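Local coordinates for protein Amuc_1102 (Akkermansia muciniphila, PDB 7DSZ) that is of unsettled function but adopts an immunoglobulin-like fold related to archaeal type IV pilus proteins and probably belongs to a type IV pilus-like system, at residues C[112-123]-C[175-185]. Numbering follows the deposited sequence.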
# COMPACT_ATOMS: atom_id res chain seq x y z
N SER C 112 -0.59 -8.10 -15.50
CA SER C 112 0.41 -8.94 -14.84
C SER C 112 -0.02 -9.28 -13.41
O SER C 112 -0.87 -8.62 -12.82
CB SER C 112 1.79 -8.25 -14.82
OG SER C 112 1.76 -7.04 -14.06
N VAL C 113 0.57 -10.36 -12.90
CA VAL C 113 0.49 -10.72 -11.48
C VAL C 113 1.81 -11.38 -11.12
O VAL C 113 2.57 -11.81 -11.98
CB VAL C 113 -0.67 -11.68 -11.11
CG1 VAL C 113 -1.97 -10.92 -11.02
CG2 VAL C 113 -0.74 -12.84 -12.10
N TYR C 114 2.08 -11.45 -9.81
CA TYR C 114 3.42 -11.81 -9.34
C TYR C 114 3.36 -12.80 -8.18
O TYR C 114 2.43 -12.76 -7.37
CB TYR C 114 4.21 -10.57 -8.88
CG TYR C 114 4.26 -9.48 -9.94
CD1 TYR C 114 3.15 -8.70 -10.21
CD2 TYR C 114 5.42 -9.27 -10.69
CE1 TYR C 114 3.16 -7.75 -11.21
CE2 TYR C 114 5.46 -8.29 -11.69
CZ TYR C 114 4.32 -7.53 -11.94
OH TYR C 114 4.32 -6.55 -12.93
N LEU C 115 4.40 -13.62 -8.08
CA LEU C 115 4.68 -14.38 -6.86
C LEU C 115 6.03 -13.95 -6.30
O LEU C 115 6.98 -13.73 -7.06
CB LEU C 115 4.66 -15.90 -7.13
CG LEU C 115 3.29 -16.54 -7.33
CD1 LEU C 115 3.49 -18.00 -7.79
CD2 LEU C 115 2.37 -16.45 -6.07
N SER C 116 6.12 -13.83 -4.98
CA SER C 116 7.35 -13.38 -4.34
C SER C 116 8.44 -14.44 -4.46
O SER C 116 8.16 -15.61 -4.73
CB SER C 116 7.09 -13.11 -2.86
OG SER C 116 6.83 -14.35 -2.20
N PRO C 117 9.70 -14.06 -4.22
CA PRO C 117 10.77 -15.07 -4.19
C PRO C 117 10.51 -16.17 -3.17
O PRO C 117 10.81 -17.34 -3.45
CB PRO C 117 12.02 -14.26 -3.86
CG PRO C 117 11.71 -12.87 -4.39
CD PRO C 117 10.24 -12.68 -4.09
N SER C 118 9.94 -15.85 -2.01
CA SER C 118 9.72 -16.91 -1.03
C SER C 118 8.60 -17.85 -1.45
O SER C 118 8.68 -19.05 -1.19
CB SER C 118 9.45 -16.30 0.36
OG SER C 118 8.20 -15.63 0.43
N SER C 119 7.56 -17.34 -2.13
CA SER C 119 6.55 -18.23 -2.69
C SER C 119 7.17 -19.17 -3.72
O SER C 119 6.87 -20.37 -3.74
CB SER C 119 5.41 -17.42 -3.32
OG SER C 119 4.50 -16.92 -2.36
N VAL C 120 8.04 -18.65 -4.59
CA VAL C 120 8.66 -19.49 -5.63
C VAL C 120 9.56 -20.54 -5.00
O VAL C 120 9.53 -21.72 -5.38
CB VAL C 120 9.42 -18.62 -6.65
CG1 VAL C 120 10.20 -19.51 -7.63
CG2 VAL C 120 8.44 -17.70 -7.37
N LYS C 121 10.38 -20.13 -4.03
CA LYS C 121 11.29 -21.07 -3.39
C LYS C 121 10.52 -22.13 -2.62
O LYS C 121 10.89 -23.32 -2.63
CB LYS C 121 12.27 -20.33 -2.47
CG LYS C 121 13.25 -21.28 -1.76
CD LYS C 121 14.38 -20.53 -1.07
CE LYS C 121 15.40 -21.53 -0.52
NZ LYS C 121 16.37 -20.89 0.41
N ARG C 122 9.45 -21.73 -1.93
CA ARG C 122 8.62 -22.69 -1.21
C ARG C 122 7.98 -23.70 -2.16
O ARG C 122 7.93 -24.90 -1.87
CB ARG C 122 7.53 -21.95 -0.43
CG ARG C 122 6.69 -22.87 0.45
CD ARG C 122 5.70 -22.09 1.29
NE ARG C 122 4.97 -23.01 2.15
CZ ARG C 122 3.79 -22.76 2.69
NH1 ARG C 122 3.20 -21.58 2.49
NH2 ARG C 122 3.19 -23.68 3.44
N ILE C 123 7.49 -23.24 -3.32
CA ILE C 123 6.83 -24.14 -4.26
C ILE C 123 7.83 -25.10 -4.88
O ILE C 123 7.56 -26.31 -5.00
CB ILE C 123 6.09 -23.33 -5.35
CG1 ILE C 123 4.86 -22.62 -4.76
CG2 ILE C 123 5.64 -24.27 -6.50
CD1 ILE C 123 4.27 -21.55 -5.72
N TYR C 175 0.53 -18.39 -0.30
CA TYR C 175 1.27 -18.17 -1.54
C TYR C 175 0.62 -17.03 -2.33
O TYR C 175 0.14 -17.24 -3.45
CB TYR C 175 1.33 -19.42 -2.40
CG TYR C 175 1.84 -20.67 -1.75
CD1 TYR C 175 1.01 -21.44 -0.92
CD2 TYR C 175 3.11 -21.13 -2.02
CE1 TYR C 175 1.47 -22.62 -0.34
CE2 TYR C 175 3.58 -22.31 -1.46
CZ TYR C 175 2.76 -23.03 -0.62
OH TYR C 175 3.24 -24.20 -0.07
N PRO C 176 0.53 -15.84 -1.75
CA PRO C 176 -0.37 -14.83 -2.33
C PRO C 176 0.13 -14.31 -3.67
O PRO C 176 1.30 -13.95 -3.83
CB PRO C 176 -0.41 -13.72 -1.26
CG PRO C 176 0.79 -13.94 -0.41
CD PRO C 176 1.14 -15.40 -0.48
N LEU C 177 -0.78 -14.29 -4.63
CA LEU C 177 -0.55 -13.60 -5.89
C LEU C 177 -0.67 -12.11 -5.65
O LEU C 177 -1.59 -11.65 -4.97
CB LEU C 177 -1.59 -14.02 -6.92
CG LEU C 177 -1.29 -15.33 -7.64
CD1 LEU C 177 -2.50 -15.68 -8.51
CD2 LEU C 177 -0.02 -15.15 -8.45
N LEU C 178 0.26 -11.34 -6.20
CA LEU C 178 0.34 -9.92 -5.93
C LEU C 178 0.12 -9.14 -7.22
O LEU C 178 0.52 -9.58 -8.29
CB LEU C 178 1.69 -9.56 -5.35
CG LEU C 178 2.03 -10.37 -4.09
CD1 LEU C 178 3.50 -10.20 -3.75
CD2 LEU C 178 1.18 -9.84 -2.96
N ASN C 179 -0.52 -7.98 -7.10
CA ASN C 179 -0.54 -7.09 -8.25
C ASN C 179 0.74 -6.24 -8.23
O ASN C 179 1.51 -6.25 -7.27
CB ASN C 179 -1.85 -6.26 -8.29
CG ASN C 179 -1.90 -5.10 -7.27
OD1 ASN C 179 -0.92 -4.42 -7.02
ND2 ASN C 179 -3.09 -4.86 -6.71
N LYS C 180 0.98 -5.54 -9.35
CA LYS C 180 2.25 -4.85 -9.53
C LYS C 180 2.50 -3.82 -8.44
O LYS C 180 3.65 -3.64 -8.01
CB LYS C 180 2.27 -4.20 -10.93
CG LYS C 180 3.53 -3.43 -11.24
CD LYS C 180 3.57 -3.11 -12.75
CE LYS C 180 4.79 -2.29 -13.13
NZ LYS C 180 4.65 -0.87 -12.71
N ASP C 181 1.45 -3.13 -7.98
CA ASP C 181 1.61 -2.11 -6.94
C ASP C 181 1.83 -2.72 -5.57
O ASP C 181 2.13 -1.98 -4.63
CB ASP C 181 0.39 -1.17 -6.91
CG ASP C 181 0.38 -0.21 -8.10
OD1 ASP C 181 1.47 0.04 -8.67
OD2 ASP C 181 -0.70 0.30 -8.47
N GLU C 182 1.71 -4.04 -5.45
CA GLU C 182 2.06 -4.77 -4.24
C GLU C 182 3.44 -5.41 -4.30
O GLU C 182 3.74 -6.31 -3.50
CB GLU C 182 0.99 -5.83 -3.98
CG GLU C 182 -0.40 -5.24 -3.75
CD GLU C 182 -1.50 -6.30 -3.68
OE1 GLU C 182 -1.50 -7.27 -4.47
OE2 GLU C 182 -2.40 -6.14 -2.82
N THR C 183 4.29 -4.97 -5.22
CA THR C 183 5.63 -5.50 -5.43
C THR C 183 6.62 -4.36 -5.54
O THR C 183 6.23 -3.20 -5.75
CB THR C 183 5.72 -6.34 -6.72
OG1 THR C 183 5.72 -5.45 -7.85
CG2 THR C 183 4.58 -7.35 -6.83
N PRO C 184 7.92 -4.65 -5.45
CA PRO C 184 8.93 -3.60 -5.72
C PRO C 184 8.97 -3.14 -7.16
O PRO C 184 9.71 -2.20 -7.47
CB PRO C 184 10.26 -4.27 -5.31
CG PRO C 184 9.97 -5.72 -5.15
CD PRO C 184 8.52 -5.86 -4.86
N PHE C 185 8.20 -3.77 -8.05
CA PHE C 185 8.14 -3.32 -9.44
C PHE C 185 7.17 -2.16 -9.64
O PHE C 185 7.05 -1.67 -10.77
CB PHE C 185 7.72 -4.48 -10.35
CG PHE C 185 8.65 -5.66 -10.29
CD1 PHE C 185 9.89 -5.61 -10.92
CD2 PHE C 185 8.29 -6.80 -9.60
CE1 PHE C 185 10.76 -6.70 -10.87
CE2 PHE C 185 9.15 -7.90 -9.54
CZ PHE C 185 10.38 -7.85 -10.17
O HOH W 1 -0.78 -6.15 -11.51
O HOH W 2 3.82 -14.34 -2.97
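An isolated antiparallel bridge joins the edge strand of the three-stranded sheet to the loop 175-185, with Tyr114 and Leu178 as its hydrogen-bonded pair. Leu178 N donates to Tyr114 O at 2.8 Å and Tyr114 N to Leu178 O at 2.9 Å, the first bond straighter. Leu178 O also lies at the edge of the Tyr114 ring. With CG anti to its carbonyl carbon (chi1 -54°), that ring runs alongside the Lys180 chain; Thr183 CG2 meets Tyr114 CG at 3.8 Å. The Phe185 ring is near parallel to it (21°) but offset enough that little of one ring lies over the other. Tyr114 OH is tied to Ser112 OG at 2.8 Å, and water 1 links Ser112 O to Lys180 N. Further along, Leu115 CD2 packs on Leu177 CD2 at 3.6 Å, and water 2 joins Ser116 N and Pro176 O. At the helix, the chain of Arg122 is extended and its near-parallel guanidinium (11°) overlaps the hydroxyl end of the Tyr175 ring, NH1 over the ring's rim and Tyr175 OH over the guanidinium, while Ile123 CG1 touches Tyr175 CE2 at 3.6 Å. Salt bridges to Asp86 and to Asp72 of the second subunit also hold Arg122. A single antiparallel bridge thus joins the loop to the edge strand of an immunoglobulin-like beta fold, and a near-parallel overlap of guanidinium and phenol packs Tyr175 on the helix that follows.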